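Local coordinates for d-3-phosphoglycerate dehydrogenase oxidoreductase protein (PDB 3GG9) that probably oxidises D-3-phosphoglycerate with NAD as cofactor, a D-isomer specific 2-hydroxyacid dehydrogenase reaction, at residues Ile126-Ala131 against Asn294-Pro299; Asp210-Phe213 against Val218-Val221; Asp276-Glu281 against Gln285-Leu290; Ile301-Arg306 against Glu310-Ile315. All coordinates share one frame; numbering follows the deposited sequence.

In the fold
After the N-terminal sheet, helix 126-134, in the nucleotide-binding domain, opens contact 1, which closes 163 residues later on strand 295-297, an edge strand of the seven-stranded parallel sheet. Contacts 2 and 3 both fall within that span. Contact 2 closes a short loop between helix 209-215 and strand 218-221 deeper in the same sheet; contact 3 closes another between strands 272-275 and 295-297, and it touches contact 1 through Thr298, Cys297 and Cys295. Contact 4 follows in series, joining the loop after strand 295-297 to helix 306-324, which returns to the N-terminal domain. Asp276 of contact 3 holds the start of contact 4 through the amides of Ile301 and Gly302.

Contact 1: Ile126-Ala131 against Asn294-Pro299; sequences IPQYVA and NCICTP
Ile296 reaches out from its strand and sets its CD1 methyl against both the ring of Pro127 and the side-chain amide of Gln128, in the tight part of this contact. The methyl lies 3.9 Å from Pro127 CD, and Ile296 CG2 approaches Pro127 CG at 4.0 Å, with the two side chains crossing at about a right angle. Gln128 is bent at its second torsion (chi2 93°), which folds its amide back toward the strand. Gln128 NE2 and OE1 each come to 3.7 Å of Ile296 CD1, while NE2 donates its hydrogen bond to the backbone O of Glu293. Helix 126-134 is thus laid against the last strand of the Rossmann-type sheet, with 7.5 Å between Pro127 CA and Ile296 CA, and Leu118 and Ala122 of helix 109-123 also pack on the buried isoleucine. The helix side is looser, and there Pro127 and Gln128 remain partly exposed. Farther along, the helix turns to the second subunit, where Tyr129 and Val130 are buried: Tyr129 OH hydrogen-bonds to Gln12 NE2 of that subunit, and Val130 packs on its Cys297.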
loop_
_atom_site.group_PDB
_atom_site.type_symbol
_atom_site.label_atom_id
_atom_site.label_comp_id
_atom_site.label_asym_id
_atom_site.label_seq_id
_atom_site.Cartn_x
_atom_site.Cartn_y
_atom_site.Cartn_z
ATOM N N ILE A 126 -4.542 -2.382 5.143
ATOM C CA ILE A 126 -5.346 -1.626 4.211
ATOM C C ILE A 126 -6.476 -2.416 3.497
ATOM O O ILE A 126 -7.599 -1.956 3.560
ATOM C CB ILE A 126 -4.485 -0.806 3.256
ATOM C CG1 ILE A 126 -3.689 0.192 4.093
ATOM C CG2 ILE A 126 -5.348 -0.148 2.174
ATOM C CD1 ILE A 126 -2.877 1.134 3.267
ATOM N N PRO A 127 -6.187 -3.585 2.858
ATOM C CA PRO A 127 -7.296 -4.314 2.230
ATOM C C PRO A 127 -8.418 -4.656 3.222
ATOM O O PRO A 127 -9.599 -4.466 2.903
ATOM C CB PRO A 127 -6.624 -5.596 1.714
ATOM C CG PRO A 127 -5.220 -5.204 1.495
ATOM C CD PRO A 127 -4.903 -4.294 2.640
ATOM N N GLN A 128 -8.041 -5.118 4.413
ATOM C CA GLN A 128 -9.002 -5.480 5.460
ATOM C C GLN A 128 -9.868 -4.304 5.945
ATOM O O GLN A 128 -11.077 -4.434 6.067
ATOM C CB GLN A 128 -8.303 -6.151 6.647
ATOM C CG GLN A 128 -7.528 -7.436 6.303
ATOM C CD GLN A 128 -6.052 -7.191 5.994
ATOM O OE1 GLN A 128 -5.655 -6.102 5.545
ATOM N NE2 GLN A 128 -5.229 -8.200 6.249
ATOM N N TYR A 129 -9.249 -3.164 6.212
ATOM C CA TYR A 129 -9.988 -2.003 6.668
ATOM C C TYR A 129 -10.885 -1.453 5.561
ATOM O O TYR A 129 -12.007 -1.026 5.833
ATOM C CB TYR A 129 -9.030 -0.888 7.096
ATOM C CG TYR A 129 -8.557 -0.870 8.535
ATOM C CD1 TYR A 129 -9.440 -0.609 9.596
ATOM C CD2 TYR A 129 -7.202 -1.012 8.826
ATOM C CE1 TYR A 129 -8.974 -0.547 10.936
ATOM C CE2 TYR A 129 -6.735 -0.952 10.137
ATOM C CZ TYR A 129 -7.618 -0.714 11.182
ATOM O OH TYR A 129 -7.091 -0.648 12.457
ATOM N N VAL A 130 -10.379 -1.440 4.323
ATOM C CA VAL A 130 -11.120 -0.895 3.175
ATOM C C VAL A 130 -12.391 -1.727 2.906
ATOM O O VAL A 130 -13.482 -1.168 2.720
ATOM C CB VAL A 130 -10.253 -0.854 1.901
ATOM C CG1 VAL A 130 -11.110 -0.702 0.648
ATOM C CG2 VAL A 130 -9.242 0.286 1.995
ATOM N N ALA A 131 -12.232 -3.047 2.905
ATOM C CA ALA A 131 -13.334 -3.973 2.630
ATOM C C ALA A 131 -14.414 -3.942 3.713
ATOM O O ALA A 131 -15.612 -4.038 3.412
ATOM C CB ALA A 131 -12.801 -5.383 2.483
ATOM N N ASN A 294 -5.427 -13.182 7.405
ATOM C CA ASN A 294 -4.007 -12.802 7.587
ATOM C C ASN A 294 -3.113 -13.133 6.379
ATOM O O ASN A 294 -1.896 -13.229 6.512
ATOM C CB ASN A 294 -3.428 -13.401 8.875
ATOM C CG ASN A 294 -3.524 -14.914 8.913
ATOM O OD1 ASN A 294 -4.414 -15.508 8.297
ATOM N ND2 ASN A 294 -2.621 -15.544 9.648
ATOM N N CYS A 295 -3.715 -13.296 5.204
ATOM C CA CYS A 295 -2.951 -13.251 3.952
ATOM C C CYS A 295 -3.545 -12.202 3.033
ATOM O O CYS A 295 -4.752 -12.129 2.868
ATOM C CB CYS A 295 -2.899 -14.608 3.238
ATOM S SG CYS A 295 -1.502 -14.765 2.049
ATOM N N ILE A 296 -2.687 -11.361 2.473
ATOM C CA ILE A 296 -3.092 -10.464 1.400
ATOM C C ILE A 296 -2.504 -11.021 0.105
ATOM O O ILE A 296 -1.291 -11.184 -0.008
ATOM C CB ILE A 296 -2.629 -9.025 1.693
ATOM C CG1 ILE A 296 -3.449 -8.478 2.878
ATOM C CG2 ILE A 296 -2.772 -8.131 0.449
ATOM C CD1 ILE A 296 -2.803 -7.380 3.627
ATOM N N CYS A 297 -3.365 -11.334 -0.853
ATOM C CA CYS A 297 -2.933 -11.934 -2.126
ATOM C C CYS A 297 -3.330 -11.056 -3.281
ATOM O O CYS A 297 -4.511 -10.685 -3.413
ATOM C CB CYS A 297 -3.590 -13.290 -2.335
ATOM S SG CYS A 297 -3.390 -14.461 -0.999
ATOM N N THR A 298 -2.342 -10.713 -4.108
ATOM C CA THR A 298 -2.587 -10.022 -5.354
ATOM C C THR A 298 -2.280 -10.963 -6.499
ATOM O O THR A 298 -1.463 -11.900 -6.356
ATOM C CB THR A 298 -1.665 -8.787 -5.474
ATOM O OG1 THR A 298 -0.345 -9.213 -5.156
ATOM C CG2 THR A 298 -2.115 -7.727 -4.502
ATOM N N PRO A 299 -2.929 -10.734 -7.657
ATOM C CA PRO A 299 -2.825 -11.679 -8.759
ATOM C C PRO A 299 -1.639 -11.460 -9.696
ATOM O O PRO A 299 -1.816 -11.099 -10.862
ATOM C CB PRO A 299 -4.159 -11.478 -9.496
ATOM C CG PRO A 299 -4.438 -10.027 -9.294
ATOM C CD PRO A 299 -3.900 -9.664 -7.941
#

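Contact 2: Asp210-Phe213 against Val218-Val221; sequences DALF and VLSV
Leu219 of the strand pushes one methyl, CD1, into the angle between Leu212 and Phe213 of the helix that precedes it, a buried helix-to-sheet contact of the Rossmann-type nucleotide-binding fold. Strand 218-221 runs in the middle of the parallel sheet between strands 162-166 and 246-249, and its side chains alternate between the two faces. Val218 turns from helix 209-215 to the other face, where Val119 and Gln123 of helix 109-123 receive it. Leu219 comes next and carries the contact. Its CG stands opposite the backbone N (chi1 -167°), a setting that carries CD1 out to the helix. There CD1 meets Leu212 CG and CD2, both at 4.0 Å, and lies 3.7 Å from Leu212 O, a carbonyl whose hydrogen bond comes from Ser216 OG. Met241 covers Leu219 and Phe213 from a neighbouring loop. Ser220 again faces helix 109-123, touching Thr115. Val221 returns to the face of Leu219 but packs on Phe247 and Asn249 of the adjacent strand and on Ile233 and Leu255. Back at Leu219, the aromatic partner receives the methyl over one face as a CH-pi contact: CD1 stands 3.8 Å from the centroid of the Phe213 ring, 20° off its normal. It is shifted toward the rim, with Phe213 CD2 the nearest ring atom at 3.6 Å.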
loop_
_atom_site.group_PDB
_atom_site.type_symbol
_atom_site.label_atom_id
_atom_site.label_comp_id
_atom_site.label_asym_id
_atom_site.label_seq_id
_atom_site.Cartn_x
_atom_site.Cartn_y
_atom_site.Cartn_z
ATOM N N ASP A 210 18.839 -18.669 9.596
ATOM C CA ASP A 210 18.030 -18.782 10.816
ATOM C C ASP A 210 17.824 -17.434 11.512
ATOM O O ASP A 210 16.725 -17.131 11.969
ATOM C CB ASP A 210 18.666 -19.763 11.812
ATOM C CG ASP A 210 18.761 -21.186 11.280
ATOM O OD1 ASP A 210 19.150 -22.077 12.068
ATOM O OD2 ASP A 210 18.462 -21.427 10.091
ATOM N N ALA A 211 18.889 -16.633 11.595
ATOM C CA ALA A 211 18.855 -15.308 12.227
ATOM C C ALA A 211 17.939 -14.320 11.495
ATOM O O ALA A 211 17.303 -13.468 12.121
ATOM C CB ALA A 211 20.272 -14.730 12.315
ATOM N N LEU A 212 17.890 -14.443 10.173
ATOM C CA LEU A 212 17.039 -13.600 9.337
ATOM C C LEU A 212 15.570 -13.805 9.647
ATOM O O LEU A 212 14.824 -12.843 9.779
ATOM C CB LEU A 212 17.313 -13.867 7.859
ATOM C CG LEU A 212 16.706 -12.876 6.863
ATOM C CD1 LEU A 212 17.593 -11.612 6.751
ATOM C CD2 LEU A 212 16.574 -13.571 5.520
ATOM N N PHE A 213 15.173 -15.064 9.783
ATOM C CA PHE A 213 13.782 -15.420 10.061
ATOM C C PHE A 213 13.345 -15.098 11.496
ATOM O O PHE A 213 12.194 -14.711 11.726
ATOM C CB PHE A 213 13.541 -16.908 9.718
ATOM C CG PHE A 213 13.404 -17.178 8.236
ATOM C CD1 PHE A 213 14.512 -17.502 7.464
ATOM C CD2 PHE A 213 12.168 -17.060 7.607
ATOM C CE1 PHE A 213 14.391 -17.732 6.082
ATOM C CE2 PHE A 213 12.039 -17.278 6.233
ATOM C CZ PHE A 213 13.146 -17.628 5.469
ATOM N N VAL A 218 9.533 -7.717 9.099
ATOM C CA VAL A 218 9.060 -7.901 7.736
ATOM C C VAL A 218 10.183 -8.660 7.037
ATOM O O VAL A 218 11.351 -8.274 7.108
ATOM C CB VAL A 218 8.784 -6.520 7.045
ATOM C CG1 VAL A 218 8.533 -6.670 5.548
ATOM C CG2 VAL A 218 7.619 -5.770 7.731
ATOM N N LEU A 219 9.842 -9.767 6.389
ATOM C CA LEU A 219 10.837 -10.521 5.639
ATOM C C LEU A 219 10.375 -10.634 4.198
ATOM O O LEU A 219 9.299 -11.173 3.901
ATOM C CB LEU A 219 11.096 -11.898 6.267
ATOM C CG LEU A 219 12.330 -12.675 5.762
ATOM C CD1 LEU A 219 12.783 -13.635 6.846
ATOM C CD2 LEU A 219 12.124 -13.421 4.431
ATOM N N SER A 220 11.196 -10.137 3.289
ATOM C CA SER A 220 10.803 -10.172 1.903
ATOM C C SER A 220 11.787 -10.955 1.080
ATOM O O SER A 220 13.014 -10.748 1.192
ATOM C CB SER A 220 10.611 -8.763 1.348
ATOM O OG SER A 220 10.110 -8.847 0.033
ATOM N N VAL A 221 11.233 -11.839 0.245
ATOM C CA VAL A 221 12.004 -12.785 -0.603
ATOM C C VAL A 221 12.234 -12.317 -2.045
ATOM O O VAL A 221 11.282 -12.076 -2.791
ATOM C CB VAL A 221 11.316 -14.196 -0.629
ATOM C CG1 VAL A 221 12.222 -15.203 -1.300
ATOM C CG2 VAL A 221 11.057 -14.636 0.765
#

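Contact 3: Asp276-Glu281 against Gln285-Leu290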
loop_
_atom_site.group_PDB
_atom_site.type_symbol
_atom_site.label_atom_id
_atom_site.label_comp_id
_atom_site.label_asym_id
_atom_site.label_seq_id
_atom_site.Cartn_x
_atom_site.Cartn_y
_atom_site.Cartn_z
ATOM N N ASP A 276 2.241 -12.410 -4.089
ATOM C CA ASP A 276 1.845 -11.956 -5.422
ATOM C C ASP A 276 1.913 -13.113 -6.414
ATOM O O ASP A 276 1.551 -12.967 -7.550
ATOM C CB ASP A 276 2.738 -10.776 -5.854
ATOM C CG ASP A 276 2.325 -10.165 -7.198
ATOM O OD1 ASP A 276 1.173 -9.701 -7.318
ATOM O OD2 ASP A 276 3.169 -10.129 -8.137
ATOM N N VAL A 277 2.318 -14.291 -5.955
ATOM C CA VAL A 277 2.637 -15.377 -6.867
ATOM C C VAL A 277 2.082 -16.688 -6.324
ATOM O O VAL A 277 2.116 -16.928 -5.113
ATOM C CB VAL A 277 4.183 -15.526 -7.082
ATOM C CG1 VAL A 277 4.720 -14.366 -7.899
ATOM C CG2 VAL A 277 4.929 -15.640 -5.723
ATOM N N PHE A 278 1.573 -17.510 -7.230
ATOM C CA PHE A 278 0.989 -18.806 -6.890
ATOM C C PHE A 278 1.612 -19.918 -7.738
ATOM O O PHE A 278 2.131 -19.646 -8.820
ATOM C CB PHE A 278 -0.511 -18.768 -7.155
ATOM C CG PHE A 278 -1.269 -17.822 -6.262
ATOM C CD1 PHE A 278 -1.913 -18.296 -5.114
ATOM C CD2 PHE A 278 -1.364 -16.466 -6.574
ATOM C CE1 PHE A 278 -2.630 -17.437 -4.293
ATOM C CE2 PHE A 278 -2.066 -15.584 -5.747
ATOM C CZ PHE A 278 -2.719 -16.076 -4.616
ATOM N N GLU A 279 1.533 -21.167 -7.263
ATOM C CA GLU A 279 2.072 -22.315 -8.012
ATOM C C GLU A 279 1.348 -22.516 -9.336
ATOM O O GLU A 279 1.950 -22.883 -10.342
ATOM C CB GLU A 279 1.979 -23.609 -7.204
ATOM C CG GLU A 279 2.908 -23.693 -6.016
ATOM C CD GLU A 279 2.299 -23.092 -4.777
ATOM O OE1 GLU A 279 1.133 -22.633 -4.845
ATOM O OE2 GLU A 279 2.983 -23.085 -3.733
ATOM N N THR A 280 0.043 -22.282 -9.317
ATOM C CA THR A 280 -0.773 -22.371 -10.506
ATOM C C THR A 280 -1.433 -21.018 -10.702
ATOM O O THR A 280 -1.977 -20.456 -9.756
ATOM C CB THR A 280 -1.848 -23.476 -10.340
ATOM O OG1 THR A 280 -1.196 -24.751 -10.259
ATOM C CG2 THR A 280 -2.811 -23.490 -11.501
ATOM N N GLU A 281 -1.354 -20.490 -11.919
ATOM C CA GLU A 281 -1.960 -19.220 -12.287
ATOM C C GLU A 281 -2.558 -19.435 -13.683
ATOM O O GLU A 281 -1.976 -20.166 -14.483
ATOM C CB GLU A 281 -0.899 -18.097 -12.287
ATOM C CG GLU A 281 -0.361 -17.736 -10.874
ATOM C CD GLU A 281 0.869 -16.824 -10.894
ATOM O OE1 GLU A 281 1.196 -16.277 -11.954
ATOM O OE2 GLU A 281 1.516 -16.654 -9.847
ATOM N N GLN A 285 -10.812 -20.222 -9.464
ATOM C CA GLN A 285 -11.700 -21.040 -8.657
ATOM C C GLN A 285 -11.327 -20.999 -7.179
ATOM O O GLN A 285 -11.731 -21.866 -6.400
ATOM C CB GLN A 285 -11.690 -22.477 -9.178
ATOM C CG GLN A 285 -12.977 -22.932 -9.805
ATOM C CD GLN A 285 -13.293 -22.191 -11.068
ATOM O OE1 GLN A 285 -14.186 -21.350 -11.096
ATOM N NE2 GLN A 285 -12.563 -22.496 -12.131
ATOM N N GLY A 286 -10.553 -19.988 -6.797
ATOM C CA GLY A 286 -10.230 -19.758 -5.394
ATOM C C GLY A 286 -8.967 -20.469 -4.962
ATOM O O GLY A 286 -8.329 -21.184 -5.755
ATOM N N HIS A 287 -8.637 -20.276 -3.689
ATOM C CA HIS A 287 -7.414 -20.773 -3.086
ATOM C C HIS A 287 -7.522 -20.613 -1.581
ATOM O O HIS A 287 -8.115 -19.640 -1.089
ATOM C CB HIS A 287 -6.194 -19.980 -3.584
ATOM C CG HIS A 287 -4.897 -20.661 -3.294
ATOM N ND1 HIS A 287 -4.269 -20.564 -2.074
ATOM C CD2 HIS A 287 -4.113 -21.461 -4.058
ATOM C CE1 HIS A 287 -3.156 -21.272 -2.094
ATOM N NE2 HIS A 287 -3.038 -21.826 -3.288
ATOM N N THR A 288 -6.943 -21.559 -0.853
ATOM C CA THR A 288 -6.899 -21.544 0.626
ATOM C C THR A 288 -6.450 -20.183 1.184
ATOM O O THR A 288 -7.067 -19.642 2.105
ATOM C CB THR A 288 -5.972 -22.691 1.131
ATOM O OG1 THR A 288 -6.496 -23.945 0.672
ATOM C CG2 THR A 288 -5.899 -22.749 2.625
ATOM N N LEU A 289 -5.387 -19.624 0.607
ATOM C CA LEU A 289 -4.822 -18.352 1.064
ATOM C C LEU A 289 -5.763 -17.168 0.902
ATOM O O LEU A 289 -5.689 -16.216 1.676
ATOM C CB LEU A 289 -3.515 -18.053 0.335
ATOM C CG LEU A 289 -2.250 -18.776 0.788
ATOM C CD1 LEU A 289 -1.128 -18.266 -0.078
ATOM C CD2 LEU A 289 -1.942 -18.525 2.300
ATOM N N LEU A 290 -6.652 -17.240 -0.090
ATOM C CA LEU A 290 -7.622 -16.178 -0.348
ATOM C C LEU A 290 -8.698 -16.141 0.723
ATOM O O LEU A 290 -9.337 -15.116 0.921
ATOM C CB LEU A 290 -8.259 -16.317 -1.747
ATOM C CG LEU A 290 -7.381 -16.269 -3.006
ATOM C CD1 LEU A 290 -8.209 -16.237 -4.284
ATOM C CD2 LEU A 290 -6.497 -15.067 -2.962
HETATM O O HOH W 1 -1.804 -23.980 -4.630
#
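The rings of Phe278 and His287 meet edge-to-face, the phenyl edge directed at one face of the imidazole. Their planes are inclined at 67° and their centroids are 5.2 Å apart. Phe278 CD1 stands over the rim of that face, 4.0 Å from His287 CD2, and Phe278 CE1 lies 4.1 Å from His287 CG. Beyond them Leu290 CD2 approaches the far end of the phenyl ring, 4.2 Å from Phe278 CZ, and Trp138 of the second subunit packs on the same phenylalanine. Both segments belong to the long loop joining strands 272-275 and 295-297, the last two of the Rossmann-type sheet. Two partners near the imidazole plane fix its rotation. His287 ND1 accepts the backbone N-H of Leu289 at 3.1 Å, and at the other edge a water that donates to Glu279 OE1 (3.2 Å) lies 2.8 Å from His287 NE2. On the phenylalanine side, the backbone N-H of Phe278 runs almost straight (175°) to the anti lone pair of Glu281 OE2. The other oxygen, Glu281 OE1, is hydrogen-bonded to His300 ND1, a pairing consistent with the glutamate-histidine couple found in the active sites of this family.

Contact 4: Ile301-Arg306 against Glu310-Ile315; sequences IGYVER and EMYFGI. With SO4 (sulfate ion), chain G; SO4 (sulfate ion), chain E.
Tyr312 lays the hydroxyl end of its ring against Tyr303, joining helix 306-324 to the loop that leads into it. From CB, which points toward that loop, the ring extends to Tyr312 CE1, which meets O1 of the chain E sulfate at 3.2 Å, in the ring plane. Tyr312 CZ then comes within 3.9 Å of Tyr303 CD1, the rings inclined at 62° in an oblique pairing. At the tip, Tyr312 OH sits 3.3 Å from Tyr303 CD1 and faces O3 (3.0 Å) and O1 (3.1 Å) of the chain E sulfate. At the helix start, Glu305 is the N-cap, its carboxylate accepting the backbone N-H groups of Glu307 and Ser308, and the first-turn bond from Glu310 N to Arg306 O (3.0 Å) joins the segments. Arg306 NH2 meets O2 of the chain G sulfate at 2.8 Å. Tyr303 and Arg306 each occupy two positions, and their side-chain contacts hold for one conformer alone. Both sulfates probably come from the crystallisation liquor. The backbone N-H of Ser107 donates to Tyr312 OH, leaving the hydroxyl proton for the chain E sulfate, whether O1 or O3 is not settled; such a site would suit an anion.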
loop_
_atom_site.group_PDB
_atom_site.type_symbol
_atom_site.label_atom_id
_atom_site.label_comp_id
_atom_site.label_asym_id
_atom_site.label_seq_id
_atom_site.Cartn_x
_atom_site.Cartn_y
_atom_site.Cartn_z
ATOM N N ILE A 301 0.772 -9.205 -10.052
ATOM C CA ILE A 301 0.801 -7.844 -10.666
ATOM C C ILE A 301 2.139 -7.117 -10.537
ATOM O O ILE A 301 2.275 -5.949 -10.959
ATOM C CB ILE A 301 -0.334 -6.965 -10.116
ATOM C CG1 ILE A 301 -0.297 -6.921 -8.563
ATOM C CG2 ILE A 301 -1.677 -7.479 -10.670
ATOM C CD1 ILE A 301 -1.386 -6.046 -7.902
ATOM N N GLY A 302 3.133 -7.793 -9.975
ATOM C CA GLY A 302 4.511 -7.237 -9.918
ATOM C C GLY A 302 4.956 -6.480 -11.174
ATOM O O GLY A 302 5.397 -5.353 -11.064
ATOM N N TYR A 303 4.793 -7.076 -12.361
ATOM C CA TYR A 303 5.243 -6.451 -13.622
ATOM C C TYR A 303 4.109 -5.811 -14.418
ATOM O O TYR A 303 4.352 -5.226 -15.480
ATOM C CB TYR A 303 5.995 -7.462 -14.507
ATOM C CG TYR A 303 7.227 -8.006 -13.843
ATOM C CD1 TYR A 303 8.465 -7.405 -14.040
ATOM C CD2 TYR A 303 7.153 -9.109 -12.996
ATOM C CE1 TYR A 303 9.579 -7.888 -13.422
ATOM C CE2 TYR A 303 8.277 -9.601 -12.365
ATOM C CZ TYR A 303 9.481 -8.980 -12.568
ATOM O OH TYR A 303 10.579 -9.479 -11.927
ATOM N N VAL A 304 2.869 -5.945 -13.921
ATOM C CA VAL A 304 1.684 -5.354 -14.583
ATOM C C VAL A 304 1.588 -3.869 -14.241
ATOM O O VAL A 304 1.028 -3.470 -13.233
ATOM C CB VAL A 304 0.365 -6.147 -14.278
ATOM C CG1 VAL A 304 -0.803 -5.645 -15.119
ATOM C CG2 VAL A 304 0.590 -7.605 -14.585
ATOM N N GLU A 305 2.209 -3.052 -15.078
ATOM C CA GLU A 305 2.334 -1.640 -14.794
ATOM C C GLU A 305 2.572 -0.977 -16.154
ATOM O O GLU A 305 3.255 -1.542 -17.002
ATOM C CB GLU A 305 3.495 -1.414 -13.811
ATOM C CG GLU A 305 3.745 0.028 -13.386
ATOM C CD GLU A 305 4.591 0.824 -14.361
ATOM O OE1 GLU A 305 5.647 0.306 -14.805
ATOM O OE2 GLU A 305 4.210 1.983 -14.672
ATOM N N ARG A 306 2.049 0.226 -16.334
ATOM C CA ARG A 306 1.991 0.856 -17.659
ATOM C C ARG A 306 3.356 1.098 -18.313
ATOM O O ARG A 306 3.541 0.789 -19.492
ATOM C CB ARG A 306 1.153 2.141 -17.623
ATOM C CG ARG A 306 1.521 3.115 -16.522
ATOM C CD ARG A 306 1.421 4.520 -17.054
ATOM N NE ARG A 306 2.272 5.463 -16.333
ATOM C CZ ARG A 306 2.924 6.456 -16.928
ATOM N NH1 ARG A 306 2.840 6.607 -18.246
ATOM N NH2 ARG A 306 3.681 7.284 -16.215
ATOM N N GLU A 310 4.954 -0.826 -21.555
ATOM C CA GLU A 310 5.503 -0.072 -22.683
ATOM C C GLU A 310 6.912 -0.569 -23.047
ATOM O O GLU A 310 7.157 -0.876 -24.204
ATOM C CB GLU A 310 5.491 1.445 -22.426
ATOM C CG GLU A 310 4.094 2.107 -22.437
ATOM C CD GLU A 310 3.407 2.213 -23.818
ATOM O OE1 GLU A 310 2.253 2.728 -23.831
ATOM O OE2 GLU A 310 3.986 1.798 -24.877
ATOM N N MET A 311 7.802 -0.678 -22.051
ATOM C CA MET A 311 9.187 -1.144 -22.228
ATOM C C MET A 311 9.239 -2.614 -22.662
ATOM O O MET A 311 9.873 -2.944 -23.668
ATOM C CB MET A 311 10.010 -0.958 -20.932
ATOM C CG MET A 311 11.486 -1.411 -21.050
ATOM S SD MET A 311 12.299 -1.827 -19.472
ATOM C CE MET A 311 12.648 -0.172 -18.863
ATOM N N TYR A 312 8.561 -3.480 -21.912
ATOM C CA TYR A 312 8.572 -4.919 -22.191
ATOM C C TYR A 312 8.079 -5.270 -23.601
ATOM O O TYR A 312 8.799 -5.920 -24.348
ATOM C CB TYR A 312 7.800 -5.699 -21.127
ATOM C CG TYR A 312 8.596 -6.003 -19.863
ATOM C CD1 TYR A 312 8.968 -7.309 -19.553
ATOM C CD2 TYR A 312 8.985 -4.989 -18.979
ATOM C CE1 TYR A 312 9.698 -7.599 -18.394
ATOM C CE2 TYR A 312 9.717 -5.269 -17.813
ATOM C CZ TYR A 312 10.059 -6.578 -17.525
ATOM O OH TYR A 312 10.785 -6.867 -16.383
ATOM N N PHE A 313 6.872 -4.830 -23.953
ATOM C CA PHE A 313 6.310 -5.060 -25.287
ATOM C C PHE A 313 7.004 -4.262 -26.389
ATOM O O PHE A 313 7.201 -4.766 -27.504
ATOM C CB PHE A 313 4.816 -4.794 -25.270
ATOM C CG PHE A 313 4.072 -5.793 -24.418
ATOM C CD1 PHE A 313 3.666 -7.001 -24.970
ATOM C CD2 PHE A 313 3.869 -5.556 -23.062
ATOM C CE1 PHE A 313 3.008 -7.945 -24.199
ATOM C CE2 PHE A 313 3.200 -6.522 -22.244
ATOM C CZ PHE A 313 2.785 -7.710 -22.838
ATOM N N GLY A 314 7.375 -3.025 -26.091
ATOM C CA GLY A 314 8.151 -2.247 -27.071
ATOM C C GLY A 314 9.324 -3.078 -27.582
ATOM O O GLY A 314 9.516 -3.218 -28.791
ATOM N N ILE A 315 10.078 -3.659 -26.654
ATOM C CA ILE A 315 11.224 -4.500 -26.992
ATOM C C ILE A 315 10.845 -5.801 -27.679
ATOM O O ILE A 315 11.468 -6.150 -28.670
ATOM C CB ILE A 315 12.139 -4.753 -25.753
ATOM C CG1 ILE A 315 12.890 -3.471 -25.404
ATOM C CG2 ILE A 315 13.141 -5.872 -26.010
ATOM C CD1 ILE A 315 13.465 -3.468 -24.004
HETATM S S SO4 G . 3.532 10.639 -18.193
HETATM O O1 SO4 G . 4.314 11.395 -19.172
HETATM O O2 SO4 G . 4.407 9.696 -17.504
HETATM O O3 SO4 G . 2.949 11.560 -17.219
HETATM O O4 SO4 G . 2.447 9.910 -18.855
HETATM S S SO4 E . 12.241 -10.208 -16.264
HETATM O O1 SO4 E . 10.869 -9.987 -16.668
HETATM O O2 SO4 E . 13.069 -10.456 -17.430
HETATM O O3 SO4 E . 12.733 -9.021 -15.578
HETATM O O4 SO4 E . 12.262 -11.357 -15.360
#